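Local coordinates for fervidolysin (Fervidobacterium pennivorans, PDB 1R6V), which degrades keratin into peptides as a subtilisin-like serine protease, allowing its bacterium to grow on native feathers, at residues 7-12 / 582-587; 568-573 / 611-616; 648-653 / 662-667. The protein carries 1 engineered substitution. All blocks are in the same frame, centred on the assembly; numbering follows the deposited sequence.

Interaction 1. Residues 7-12 / 582-587; sequences ASLPEI and RGVYGR
Glu-11 and Val-584 meet backbone to backbone in a single beta bridge, their CA atoms 4.9 Å apart. Two hydrogen bonds frame it, Val-584 N to Pro-10 O at 2.8 Å and Ile-12 N to Val-584 O at 3.1 Å; both partners of Val-584 flank Glu-11, which is the pattern of a parallel bridge. Val-584 O also receives a CA-H...O contact, 3.3 Å from Glu-11 CA.

A side-chain bond adds to this. The chain of Arg-587 runs extended from CG to NE and carries NH2 to Leu-9 O, 2.8 Å away with a nearly straight N-H (168°). The carbonyl oxygen lies in the guanidinium plane, while Val-584 CG2 packs over one face of the group. The same NH2 is bonded to Leu-6 O, so this end of the arginine grips two carbonyls of the N-terminal chain.

Apolar and close-packing contacts make up the rest. Leu-9 CB rests 3.8 Å from Val-584 CG1. Ile-12 holds CG1 between its backbone N and carbonyl carbon (chi1 77°), which, with the bend at the next torsion, brings CD1 over one face of the Tyr-585 ring in a CH-pi contact, 17° off the ring normal. That methyl is packed tightly, with CD1 3.1 Å from Val-584 O. Gly-583, having no side chain, lies close against Pro-10 O and Ile-12 CG2.

Tyr-585 and Gly-586 both pair with Val-576, a classic beta bulge where the chain turns a corner. The contact is thus an isolated bridge laid against the bulged end of a strand, joining the inferred propeptide to the second beta-sandwich domain.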
ATOM      1  N   ALA A   7      41.533   8.746 -12.578  1.00 35.03           N
ATOM      2  CA  ALA A   7      42.067   9.984 -13.143  1.00 34.88           C
ATOM      3  C   ALA A   7      41.521  10.278 -14.537  1.00 34.87           C
ATOM      4  O   ALA A   7      41.470  11.432 -14.962  1.00 34.23           O
ATOM      5  CB  ALA A   7      43.592   9.913 -13.187  1.00 35.22           C
ATOM      6  N   SER A   8      41.102   9.233 -15.241  1.00 34.95           N
ATOM      7  CA  SER A   8      40.586   9.391 -16.595  1.00 35.58           C
ATOM      8  C   SER A   8      39.088   9.678 -16.660  1.00 35.39           C
ATOM      9  O   SER A   8      38.560  10.005 -17.724  1.00 36.46           O
ATOM     10  CB  SER A   8      40.899   8.140 -17.414  1.00 36.94           C
ATOM     11  OG  SER A   8      40.281   7.003 -16.838  1.00 40.96           O
ATOM     12  N   LEU A   9      38.404   9.560 -15.528  1.00 33.17           N
ATOM     13  CA  LEU A   9      36.970   9.814 -15.485  1.00 31.69           C
ATOM     14  C   LEU A   9      36.642  11.282 -15.717  1.00 31.25           C
ATOM     15  O   LEU A   9      37.323  12.171 -15.210  1.00 30.59           O
ATOM     16  CB  LEU A   9      36.386   9.384 -14.139  1.00 29.80           C
ATOM     17  CG  LEU A   9      36.307   7.884 -13.862  1.00 29.57           C
ATOM     18  CD1 LEU A   9      35.727   7.675 -12.472  1.00 27.88           C
ATOM     19  CD2 LEU A   9      35.453   7.186 -14.908  1.00 27.75           C
ATOM     20  N   PRO A  10      35.587  11.551 -16.498  1.00 32.00           N
ATOM     21  CA  PRO A  10      35.152  12.915 -16.805  1.00 32.68           C
ATOM     22  C   PRO A  10      34.313  13.512 -15.680  1.00 33.34           C
ATOM     23  O   PRO A  10      33.864  12.803 -14.779  1.00 31.83           O
ATOM     24  CB  PRO A  10      34.334  12.727 -18.076  1.00 33.64           C
ATOM     25  CG  PRO A  10      33.669  11.404 -17.820  1.00 32.94           C
ATOM     26  CD  PRO A  10      34.833  10.570 -17.302  1.00 32.79           C
ATOM     27  N   GLU A  11      34.100  14.820 -15.751  1.00 34.34           N
ATOM     28  CA  GLU A  11      33.308  15.537 -14.760  1.00 35.48           C
ATOM     29  C   GLU A  11      31.839  15.433 -15.157  1.00 36.40           C
ATOM     30  O   GLU A  11      31.505  15.629 -16.328  1.00 35.88           O
ATOM     31  CB  GLU A  11      33.721  17.004 -14.747  1.00 38.29           C
ATOM     32  CG  GLU A  11      35.221  17.200 -14.727  1.00 42.37           C
ATOM     33  CD  GLU A  11      35.628  18.631 -15.010  1.00 43.53           C
ATOM     34  OE1 GLU A  11      35.226  19.525 -14.232  1.00 45.35           O
ATOM     35  OE2 GLU A  11      36.350  18.854 -16.011  1.00 45.08           O
ATOM     36  N   ILE A  12      30.970  15.121 -14.195  1.00 35.01           N
ATOM     37  CA  ILE A  12      29.537  15.013 -14.474  1.00 35.48           C
ATOM     38  C   ILE A  12      28.687  15.719 -13.422  1.00 35.28           C
ATOM     39  O   ILE A  12      29.159  16.025 -12.330  1.00 35.77           O
ATOM     40  CB  ILE A  12      29.073  13.531 -14.589  1.00 34.95           C
ATOM     41  CG1 ILE A  12      28.938  12.890 -13.204  1.00 35.70           C
ATOM     42  CG2 ILE A  12      30.041  12.757 -15.461  1.00 34.49           C
ATOM     43  CD1 ILE A  12      30.195  12.901 -12.380  1.00 36.87           C
ATOM     44  N   ARG A 582      30.797   6.531 -12.945  1.00 26.48           N
ATOM     45  CA  ARG A 582      30.398   7.080 -14.241  1.00 27.25           C
ATOM     46  C   ARG A 582      31.195   8.357 -14.520  1.00 27.52           C
ATOM     47  O   ARG A 582      31.374   8.766 -15.672  1.00 28.32           O
ATOM     48  CB  ARG A 582      28.891   7.390 -14.250  1.00 28.24           C
ATOM     49  CG  ARG A 582      27.983   6.152 -14.238  1.00 29.44           C
ATOM     50  CD  ARG A 582      26.516   6.522 -14.054  1.00 29.59           C
ATOM     51  NE  ARG A 582      26.243   7.024 -12.710  1.00 30.88           N
ATOM     52  CZ  ARG A 582      25.034   7.328 -12.249  1.00 31.60           C
ATOM     53  NH1 ARG A 582      23.966   7.187 -13.026  1.00 31.80           N
ATOM     54  NH2 ARG A 582      24.891   7.755 -10.998  1.00 31.42           N
ATOM     55  N   GLY A 583      31.684   8.979 -13.455  1.00 25.08           N
ATOM     56  CA  GLY A 583      32.455  10.200 -13.594  1.00 25.23           C
ATOM     57  C   GLY A 583      32.802  10.722 -12.219  1.00 25.34           C
ATOM     58  O   GLY A 583      32.527  10.052 -11.222  1.00 23.95           O
ATOM     59  N   VAL A 584      33.404  11.904 -12.160  1.00 25.57           N
ATOM     60  CA  VAL A 584      33.782  12.508 -10.886  1.00 26.20           C
ATOM     61  C   VAL A 584      33.124  13.867 -10.713  1.00 27.18           C
ATOM     62  O   VAL A 584      32.778  14.530 -11.693  1.00 26.63           O
ATOM     63  CB  VAL A 584      35.323  12.681 -10.781  1.00 27.07           C
ATOM     64  CG1 VAL A 584      36.010  11.325 -10.908  1.00 25.60           C
ATOM     65  CG2 VAL A 584      35.821  13.632 -11.862  1.00 27.58           C
ATOM     66  N   TYR A 585      32.936  14.271  -9.460  1.00 26.49           N
ATOM     67  CA  TYR A 585      32.324  15.558  -9.155  1.00 29.17           C
ATOM     68  C   TYR A 585      33.381  16.609  -8.816  1.00 29.66           C
ATOM     69  O   TYR A 585      33.066  17.783  -8.616  1.00 30.91           O
ATOM     70  CB  TYR A 585      31.341  15.418  -7.988  1.00 29.65           C
ATOM     71  CG  TYR A 585      30.132  14.574  -8.316  1.00 31.45           C
ATOM     72  CD1 TYR A 585      29.981  13.293  -7.781  1.00 31.71           C
ATOM     73  CD2 TYR A 585      29.141  15.051  -9.178  1.00 32.59           C
ATOM     74  CE1 TYR A 585      28.873  12.504  -8.097  1.00 31.57           C
ATOM     75  CE2 TYR A 585      28.028  14.272  -9.503  1.00 32.97           C
ATOM     76  CZ  TYR A 585      27.899  13.004  -8.959  1.00 32.64           C
ATOM     77  OH  TYR A 585      26.795  12.239  -9.265  1.00 30.80           O
ATOM     78  N   GLY A 586      34.635  16.179  -8.739  1.00 29.35           N
ATOM     79  CA  GLY A 586      35.704  17.113  -8.432  1.00 29.03           C
ATOM     80  C   GLY A 586      36.945  16.463  -7.855  1.00 29.50           C
ATOM     81  O   GLY A 586      36.867  15.425  -7.197  1.00 27.85           O
ATOM     82  N   ARG A 587      38.095  17.076  -8.116  1.00 29.15           N
ATOM     83  CA  ARG A 587      39.372  16.584  -7.620  1.00 29.96           C
ATOM     84  C   ARG A 587      40.106  17.739  -6.948  1.00 28.99           C
ATOM     85  O   ARG A 587      40.027  18.876  -7.411  1.00 29.51           O
ATOM     86  CB  ARG A 587      40.227  16.038  -8.764  1.00 30.73           C
ATOM     87  CG  ARG A 587      39.606  14.896  -9.544  1.00 31.61           C
ATOM     88  CD  ARG A 587      40.667  14.209 -10.400  1.00 32.07           C
ATOM     89  NE  ARG A 587      40.130  13.110 -11.197  1.00 32.90           N
ATOM     90  CZ  ARG A 587      39.393  13.268 -12.293  1.00 31.69           C
ATOM     91  NH1 ARG A 587      39.099  14.489 -12.726  1.00 31.40           N
ATOM     92  NH2 ARG A 587      38.959  12.202 -12.957  1.00 32.77           N
TER

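Interaction 2. Residues 568-573 / 611-616; sequences TLKDPQ and TLLPAA
The backbones of two irregular loops come together at Lys-570 and Leu-612, whose CA atoms are 5.5 Å apart, and Leu-612 N donates to Lys-570 O at 3.0 Å (156° at the hydrogen). The loop leading into strand 573-577 thereby meets the one leaving strand 604-610, in the second beta-sandwich domain. The Thr-611 hydroxyl gives that oxygen a second bond, OG1 to Lys-570 O at 2.7 Å. OG1 points opposite the threonine's own amide N (chi1 175°), and it reaches the carbonyl from the other face of its plane than Leu-612 N does.

Beyond this polar centre, Lys-570 lays its CG 3.6 Å from Leu-613 CD1, the two chains crossing at a slant. A bend about CB-CG (chi2 -59°) then leads the lysine away from the partner loop, to a salt bridge between Lys-570 NZ and Asp-571 OD2 of 2.7 Å. Leu-612 runs beside Asp-571. Leu-569 CD2 also touches Ala-615 CB at 4.3 Å, and both side chains pack on Leu-638 of strand 630-638.

A water bridges the loops, accepting from Lys-570 N and donating to Leu-613 O. Both backbone polar groups of Lys-570 are therefore engaged, whereas its ammonium pairs within its own loop, so that the charge probably adds little directly to the bond between the loops.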
ATOM      1  N   THR A 568      54.836  10.172   0.291  1.00 35.23           N
ATOM      2  CA  THR A 568      55.548   9.206  -0.540  1.00 35.62           C
ATOM      3  C   THR A 568      54.845   8.986  -1.876  1.00 35.87           C
ATOM      4  O   THR A 568      55.370   8.299  -2.751  1.00 36.03           O
ATOM      5  CB  THR A 568      55.662   7.837   0.151  1.00 36.01           C
ATOM      6  OG1 THR A 568      54.350   7.337   0.437  1.00 36.81           O
ATOM      7  CG2 THR A 568      56.455   7.953   1.445  1.00 37.13           C
ATOM      8  N   LEU A 569      53.652   9.550  -2.020  1.00 34.69           N
ATOM      9  CA  LEU A 569      52.894   9.407  -3.256  1.00 33.41           C
ATOM     10  C   LEU A 569      53.115  10.615  -4.148  1.00 33.77           C
ATOM     11  O   LEU A 569      53.397  11.713  -3.664  1.00 34.80           O
ATOM     12  CB  LEU A 569      51.395   9.253  -2.958  1.00 31.65           C
ATOM     13  CG  LEU A 569      50.977   7.969  -2.235  1.00 30.15           C
ATOM     14  CD1 LEU A 569      49.461   7.912  -2.104  1.00 31.08           C
ATOM     15  CD2 LEU A 569      51.476   6.765  -3.009  1.00 30.61           C
ATOM     16  N   LYS A 570      52.980  10.402  -5.452  1.00 34.11           N
ATOM     17  CA  LYS A 570      53.165  11.455  -6.437  1.00 34.43           C
ATOM     18  C   LYS A 570      51.837  12.160  -6.691  1.00 34.50           C
ATOM     19  O   LYS A 570      50.885  11.547  -7.179  1.00 34.25           O
ATOM     20  CB  LYS A 570      53.689  10.858  -7.748  1.00 35.76           C
ATOM     21  CG  LYS A 570      54.720  11.715  -8.463  1.00 38.18           C
ATOM     22  CD  LYS A 570      54.185  13.091  -8.803  1.00 39.67           C
ATOM     23  CE  LYS A 570      55.314  14.006  -9.264  1.00 41.79           C
ATOM     24  NZ  LYS A 570      54.826  15.376  -9.591  1.00 42.99           N
ATOM     25  N   ASP A 571      51.792  13.445  -6.356  1.00 34.62           N
ATOM     26  CA  ASP A 571      50.613  14.284  -6.531  1.00 34.55           C
ATOM     27  C   ASP A 571      49.319  13.609  -6.097  1.00 33.38           C
ATOM     28  O   ASP A 571      48.430  13.368  -6.911  1.00 34.04           O
ATOM     29  CB  ASP A 571      50.481  14.727  -7.992  1.00 36.90           C
ATOM     30  CG  ASP A 571      51.703  15.472  -8.488  1.00 39.29           C
ATOM     31  OD1 ASP A 571      52.241  16.303  -7.725  1.00 40.61           O
ATOM     32  OD2 ASP A 571      52.115  15.232  -9.643  1.00 40.46           O
ATOM     33  N   PRO A 572      49.199  13.286  -4.804  1.00 32.15           N
ATOM     34  CA  PRO A 572      47.973  12.640  -4.332  1.00 29.78           C
ATOM     35  C   PRO A 572      46.793  13.617  -4.349  1.00 28.61           C
ATOM     36  O   PRO A 572      46.926  14.787  -3.982  1.00 26.51           O
ATOM     37  CB  PRO A 572      48.343  12.201  -2.915  1.00 31.48           C
ATOM     38  CG  PRO A 572      49.287  13.289  -2.475  1.00 30.27           C
ATOM     39  CD  PRO A 572      50.165  13.465  -3.701  1.00 30.45           C
ATOM     40  N   GLN A 573      45.637  13.142  -4.792  1.00 27.68           N
ATOM     41  CA  GLN A 573      44.469  13.999  -4.815  1.00 25.73           C
ATOM     42  C   GLN A 573      43.259  13.296  -4.231  1.00 24.65           C
ATOM     43  O   GLN A 573      43.095  12.085  -4.382  1.00 22.77           O
ATOM     44  CB  GLN A 573      44.134  14.446  -6.241  1.00 30.00           C
ATOM     45  CG  GLN A 573      45.218  15.238  -6.934  1.00 32.72           C
ATOM     46  CD  GLN A 573      44.728  15.858  -8.221  1.00 36.19           C
ATOM     47  OE1 GLN A 573      43.937  16.806  -8.200  1.00 37.35           O
ATOM     48  NE2 GLN A 573      45.180  15.319  -9.355  1.00 37.21           N
ATOM     49  N   THR A 611      46.698   8.933  -7.484  1.00 26.66           N
ATOM     50  CA  THR A 611      48.083   9.395  -7.516  1.00 28.91           C
ATOM     51  C   THR A 611      48.566   9.243  -8.958  1.00 29.17           C
ATOM     52  O   THR A 611      48.123   8.338  -9.661  1.00 27.99           O
ATOM     53  CB  THR A 611      48.968   8.547  -6.581  1.00 28.70           C
ATOM     54  OG1 THR A 611      50.340   8.940  -6.730  1.00 33.82           O
ATOM     55  CG2 THR A 611      48.826   7.078  -6.915  1.00 28.99           C
ATOM     56  N   LEU A 612      49.470  10.121  -9.391  1.00 30.42           N
ATOM     57  CA  LEU A 612      49.988  10.090 -10.760  1.00 32.61           C
ATOM     58  C   LEU A 612      50.788   8.818 -11.038  1.00 33.16           C
ATOM     59  O   LEU A 612      50.688   8.235 -12.118  1.00 34.66           O
ATOM     60  CB  LEU A 612      50.862  11.325 -11.023  1.00 32.47           C
ATOM     61  CG  LEU A 612      51.202  11.654 -12.485  1.00 33.67           C
ATOM     62  CD1 LEU A 612      49.922  11.997 -13.239  1.00 33.91           C
ATOM     63  CD2 LEU A 612      52.172  12.830 -12.544  1.00 34.90           C
ATOM     64  N   LEU A 613      51.578   8.392 -10.058  1.00 34.03           N
ATOM     65  CA  LEU A 613      52.393   7.189 -10.198  1.00 33.96           C
ATOM     66  C   LEU A 613      51.902   6.091  -9.262  1.00 33.47           C
ATOM     67  O   LEU A 613      51.424   6.365  -8.166  1.00 33.39           O
ATOM     68  CB  LEU A 613      53.859   7.511  -9.899  1.00 34.80           C
ATOM     69  CG  LEU A 613      54.507   8.573 -10.797  1.00 35.34           C
ATOM     70  CD1 LEU A 613      55.905   8.886 -10.293  1.00 34.92           C
ATOM     71  CD2 LEU A 613      54.554   8.072 -12.240  1.00 35.66           C
ATOM     72  N   PRO A 614      52.011   4.826  -9.689  1.00 33.48           N
ATOM     73  CA  PRO A 614      51.576   3.678  -8.892  1.00 34.17           C
ATOM     74  C   PRO A 614      52.284   3.572  -7.551  1.00 35.13           C
ATOM     75  O   PRO A 614      53.466   3.888  -7.435  1.00 35.73           O
ATOM     76  CB  PRO A 614      51.878   2.492  -9.801  1.00 34.00           C
ATOM     77  CG  PRO A 614      53.055   2.966 -10.589  1.00 33.87           C
ATOM     78  CD  PRO A 614      52.662   4.377 -10.933  1.00 34.24           C
ATOM     79  N   ALA A 615      51.553   3.126  -6.536  1.00 35.27           N
ATOM     80  CA  ALA A 615      52.119   2.983  -5.204  1.00 35.33           C
ATOM     81  C   ALA A 615      53.163   1.874  -5.180  1.00 35.46           C
ATOM     82  O   ALA A 615      52.948   0.783  -5.711  1.00 33.73           O
ATOM     83  CB  ALA A 615      51.017   2.687  -4.198  1.00 34.60           C
ATOM     84  N   ALA A 616      54.292   2.157  -4.540  1.00 35.62           N
ATOM     85  CA  ALA A 616      55.372   1.189  -4.453  1.00 35.48           C
ATOM     86  C   ALA A 616      55.008   0.052  -3.511  1.00 35.14           C
ATOM     87  O   ALA A 616      55.409  -1.092  -3.720  1.00 35.91           O
ATOM     88  CB  ALA A 616      56.642   1.881  -3.976  1.00 35.81           C
TER
HETATM   89  O   HOH W   1      52.700   7.643  -6.121  1.00 46.85           O

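Interaction 3. Residues 648-653 / 662-667; sequences DDFGGL and IYVWWT
Two first torsions set the meeting of Asp-648 with Val-664: the aspartate places CG between its backbone N and carbonyl carbon (chi1 60°), and the valine sets CG1 opposite its N (chi1 161°). The first turns the carboxylate across the valine at about a right angle, with Asp-648 OD2 3.6 Å from Val-664 CB; the second directs the valine's methyls, CG2 toward Phe-650 and Leu-653 and CG1 toward Asp-649 OD1.

The same carboxylate organises its own loop, which follows strand 644-647 and meets the chain entering strand 666-669 in the second beta-sandwich domain. Asp-648 OD1 accepts from Phe-650 N at 2.6 Å, which defines an Asx turn, and from Gly-652 N at 2.8 Å, the latter from well above the carboxylate plane. Asp-648 OD2 takes Leu-653 N on its syn lone pair at 2.9 Å. The type I turn from Asp-648 to Gly-651 is closed by its own backbone bond, Gly-651 N to Asp-648 O, and the carboxylate bonds brace the loop around it. Just past them, Leu-653 O accepts from Val-664 N at 3.1 Å, almost along the C=O axis. Tyr-663 adds a CA-H...O contact to the same oxygen.

Around this centre, Phe-650 CD1 packs 4.0 Å from Val-664 CG2. Asp-649 comes from the opposite direction to Trp-666, its OD1 3.5 Å from CH2 of the indole, with carboxylate and ring planes 29° apart. Arg-529 joins these two by a salt bridge with Asp-649 and a cation-pi contact with Trp-666, whose indole also stacks on Phe-607.

A water donates to both Asp-648 OD2 and Val-664 O, 2.6 Å from Val-664 O. Three amides and this water thus surround the buried Asp-648 carboxylate with donors, an environment that would be expected to stabilise its charged form.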
ATOM      1  N   ASP A 648      36.034   4.412   2.587  1.00 16.12           N
ATOM      2  CA  ASP A 648      34.729   4.540   3.226  1.00 16.71           C
ATOM      3  C   ASP A 648      34.689   3.809   4.563  1.00 18.07           C
ATOM      4  O   ASP A 648      35.712   3.266   5.005  1.00 17.47           O
ATOM      5  CB  ASP A 648      33.613   4.061   2.281  1.00 18.43           C
ATOM      6  CG  ASP A 648      33.762   2.615   1.883  1.00 19.72           C
ATOM      7  OD1 ASP A 648      34.045   1.787   2.772  1.00 17.93           O
ATOM      8  OD2 ASP A 648      33.574   2.307   0.678  1.00 19.32           O
ATOM      9  N   ASP A 649      33.533   3.789   5.225  1.00 18.09           N
ATOM     10  CA  ASP A 649      33.464   3.136   6.525  1.00 17.49           C
ATOM     11  C   ASP A 649      33.551   1.622   6.491  1.00 19.23           C
ATOM     12  O   ASP A 649      33.564   0.968   7.535  1.00 19.26           O
ATOM     13  CB  ASP A 649      32.222   3.597   7.331  1.00 17.25           C
ATOM     14  CG  ASP A 649      30.964   3.754   6.489  1.00 18.43           C
ATOM     15  OD1 ASP A 649      31.053   3.810   5.242  1.00 18.82           O
ATOM     16  OD2 ASP A 649      29.869   3.852   7.088  1.00 17.47           O
ATOM     17  N   PHE A 650      33.651   1.067   5.291  1.00 18.72           N
ATOM     18  CA  PHE A 650      33.763  -0.371   5.140  1.00 20.58           C
ATOM     19  C   PHE A 650      35.074  -0.733   4.459  1.00 20.23           C
ATOM     20  O   PHE A 650      35.226  -1.834   3.941  1.00 20.42           O
ATOM     21  CB  PHE A 650      32.587  -0.921   4.334  1.00 21.70           C
ATOM     22  CG  PHE A 650      31.265  -0.718   5.001  1.00 23.52           C
ATOM     23  CD1 PHE A 650      30.559   0.475   4.844  1.00 24.33           C
ATOM     24  CD2 PHE A 650      30.734  -1.715   5.813  1.00 24.92           C
ATOM     25  CE1 PHE A 650      29.343   0.672   5.485  1.00 23.53           C
ATOM     26  CE2 PHE A 650      29.527  -1.534   6.459  1.00 25.03           C
ATOM     27  CZ  PHE A 650      28.822  -0.336   6.298  1.00 24.72           C
ATOM     28  N   GLY A 651      36.012   0.211   4.446  1.00 20.23           N
ATOM     29  CA  GLY A 651      37.317  -0.037   3.851  1.00 20.07           C
ATOM     30  C   GLY A 651      37.460   0.147   2.350  1.00 21.00           C
ATOM     31  O   GLY A 651      38.488  -0.229   1.787  1.00 19.91           O
ATOM     32  N   GLY A 652      36.453   0.737   1.709  1.00 19.71           N
ATOM     33  CA  GLY A 652      36.479   0.940   0.267  1.00 20.26           C
ATOM     34  C   GLY A 652      35.787  -0.277  -0.307  1.00 20.93           C
ATOM     35  O   GLY A 652      36.416  -1.136  -0.918  1.00 22.75           O
ATOM     36  N   LEU A 653      34.474  -0.345  -0.123  1.00 20.72           N
ATOM     37  CA  LEU A 653      33.722  -1.520  -0.542  1.00 20.54           C
ATOM     38  C   LEU A 653      32.826  -1.410  -1.758  1.00 19.92           C
ATOM     39  O   LEU A 653      31.927  -0.577  -1.806  1.00 18.94           O
ATOM     40  CB  LEU A 653      32.893  -2.011   0.643  1.00 21.50           C
ATOM     41  CG  LEU A 653      32.045  -3.267   0.488  1.00 22.98           C
ATOM     42  CD1 LEU A 653      32.936  -4.479   0.223  1.00 24.48           C
ATOM     43  CD2 LEU A 653      31.243  -3.459   1.763  1.00 23.43           C
ATOM     44  N   ILE A 662      29.452  -0.599  -7.828  1.00 20.69           N
ATOM     45  CA  ILE A 662      28.552   0.238  -7.065  1.00 20.27           C
ATOM     46  C   ILE A 662      29.191   0.307  -5.680  1.00 18.06           C
ATOM     47  O   ILE A 662      28.996  -0.569  -4.848  1.00 17.72           O
ATOM     48  CB  ILE A 662      27.090  -0.325  -6.994  1.00 22.40           C
ATOM     49  CG1 ILE A 662      26.285   0.496  -5.996  1.00 26.74           C
ATOM     50  CG2 ILE A 662      27.069  -1.779  -6.597  1.00 23.77           C
ATOM     51  CD1 ILE A 662      26.350   1.938  -6.250  1.00 28.55           C
ATOM     52  N   TYR A 663      29.998   1.341  -5.464  1.00 17.53           N
ATOM     53  CA  TYR A 663      30.672   1.500  -4.187  1.00 17.58           C
ATOM     54  C   TYR A 663      29.753   2.122  -3.158  1.00 18.25           C
ATOM     55  O   TYR A 663      28.822   2.847  -3.506  1.00 17.88           O
ATOM     56  CB  TYR A 663      31.917   2.382  -4.328  1.00 16.91           C
ATOM     57  CG  TYR A 663      33.095   1.659  -4.944  1.00 18.81           C
ATOM     58  CD1 TYR A 663      33.296   1.664  -6.321  1.00 20.19           C
ATOM     59  CD2 TYR A 663      33.977   0.928  -4.145  1.00 20.01           C
ATOM     60  CE1 TYR A 663      34.347   0.954  -6.893  1.00 21.84           C
ATOM     61  CE2 TYR A 663      35.032   0.213  -4.707  1.00 20.29           C
ATOM     62  CZ  TYR A 663      35.206   0.233  -6.082  1.00 23.21           C
ATOM     63  OH  TYR A 663      36.233  -0.479  -6.651  1.00 26.35           O
ATOM     64  N   VAL A 664      30.026   1.810  -1.894  1.00 16.09           N
ATOM     65  CA  VAL A 664      29.274   2.363  -0.773  1.00 16.35           C
ATOM     66  C   VAL A 664      29.196   3.865  -1.026  1.00 15.63           C
ATOM     67  O   VAL A 664      30.171   4.499  -1.464  1.00 15.80           O
ATOM     68  CB  VAL A 664      30.011   2.062   0.564  1.00 15.75           C
ATOM     69  CG1 VAL A 664      29.537   2.987   1.660  1.00 17.69           C
ATOM     70  CG2 VAL A 664      29.746   0.607   0.975  1.00 16.86           C
ATOM     71  N   TRP A 665      28.025   4.437  -0.776  1.00 14.80           N
ATOM     72  CA  TRP A 665      27.842   5.857  -1.011  1.00 14.84           C
ATOM     73  C   TRP A 665      27.363   6.614   0.211  1.00 13.12           C
ATOM     74  O   TRP A 665      26.940   6.012   1.196  1.00 14.72           O
ATOM     75  CB  TRP A 665      26.865   6.076  -2.168  1.00 14.88           C
ATOM     76  CG  TRP A 665      25.473   5.580  -1.889  1.00 17.61           C
ATOM     77  CD1 TRP A 665      24.440   6.286  -1.321  1.00 17.70           C
ATOM     78  CD2 TRP A 665      24.961   4.271  -2.160  1.00 19.17           C
ATOM     79  NE1 TRP A 665      23.322   5.493  -1.224  1.00 17.62           N
ATOM     80  CE2 TRP A 665      23.611   4.251  -1.731  1.00 18.93           C
ATOM     81  CE3 TRP A 665      25.512   3.110  -2.725  1.00 20.24           C
ATOM     82  CZ2 TRP A 665      22.796   3.113  -1.851  1.00 19.82           C
ATOM     83  CZ3 TRP A 665      24.701   1.974  -2.846  1.00 21.51           C
ATOM     84  CH2 TRP A 665      23.357   1.987  -2.410  1.00 21.29           C
ATOM     85  N   TRP A 666      27.463   7.937   0.117  1.00 14.48           N
ATOM     86  CA  TRP A 666      27.047   8.861   1.176  1.00 14.51           C
ATOM     87  C   TRP A 666      25.895   9.658   0.574  1.00 14.99           C
ATOM     88  O   TRP A 666      26.028  10.239  -0.508  1.00 16.22           O
ATOM     89  CB  TRP A 666      28.209   9.788   1.545  1.00 15.60           C
ATOM     90  CG  TRP A 666      29.442   9.015   1.895  1.00 16.66           C
ATOM     91  CD1 TRP A 666      30.367   8.518   1.028  1.00 17.30           C
ATOM     92  CD2 TRP A 666      29.822   8.558   3.200  1.00 16.97           C
ATOM     93  NE1 TRP A 666      31.299   7.771   1.707  1.00 17.85           N
ATOM     94  CE2 TRP A 666      30.989   7.778   3.043  1.00 16.96           C
ATOM     95  CE3 TRP A 666      29.285   8.727   4.484  1.00 17.45           C
ATOM     96  CZ2 TRP A 666      31.634   7.167   4.121  1.00 16.08           C
ATOM     97  CZ3 TRP A 666      29.924   8.119   5.558  1.00 18.34           C
ATOM     98  CH2 TRP A 666      31.089   7.346   5.367  1.00 16.35           C
ATOM     99  N   THR A 667      24.775   9.673   1.282  1.00 16.09           N
ATOM    100  CA  THR A 667      23.567  10.343   0.816  1.00 16.60           C
ATOM    101  C   THR A 667      23.414  11.716   1.464  1.00 17.61           C
ATOM    102  O   THR A 667      23.282  11.818   2.681  1.00 16.76           O
ATOM    103  CB  THR A 667      22.345   9.443   1.119  1.00 15.22           C
ATOM    104  OG1 THR A 667      22.532   8.170   0.485  1.00 16.95           O
ATOM    105  CG2 THR A 667      21.058  10.058   0.579  1.00 15.70           C
TER
HETATM  106  O   HOH W   2      32.796   4.303  -1.194  1.00 16.30           O

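Overall arrangement
From the N terminus, 7-12 comes first, and its partner 582-587 follows some 570 residues later, so interaction 1 closes a loop spanning nearly the whole chain and ties the inferred propeptide to the second sandwich domain. Interaction 2 starts at 568-573, inside that loop, and ends at 611-616, beyond it: the two cross, and they touch where Arg-587 CB packs against Gln-573 OE1. Interaction 3 follows both in series, joining the turn after strand 644-647 to the approach and start of strand 666-669. Interactions 1 and 3 reach the same five-stranded sheet, their centres about 17 Å apart, while interaction 2 joins loops flanking that sheet's strands 573-577 and 604-610.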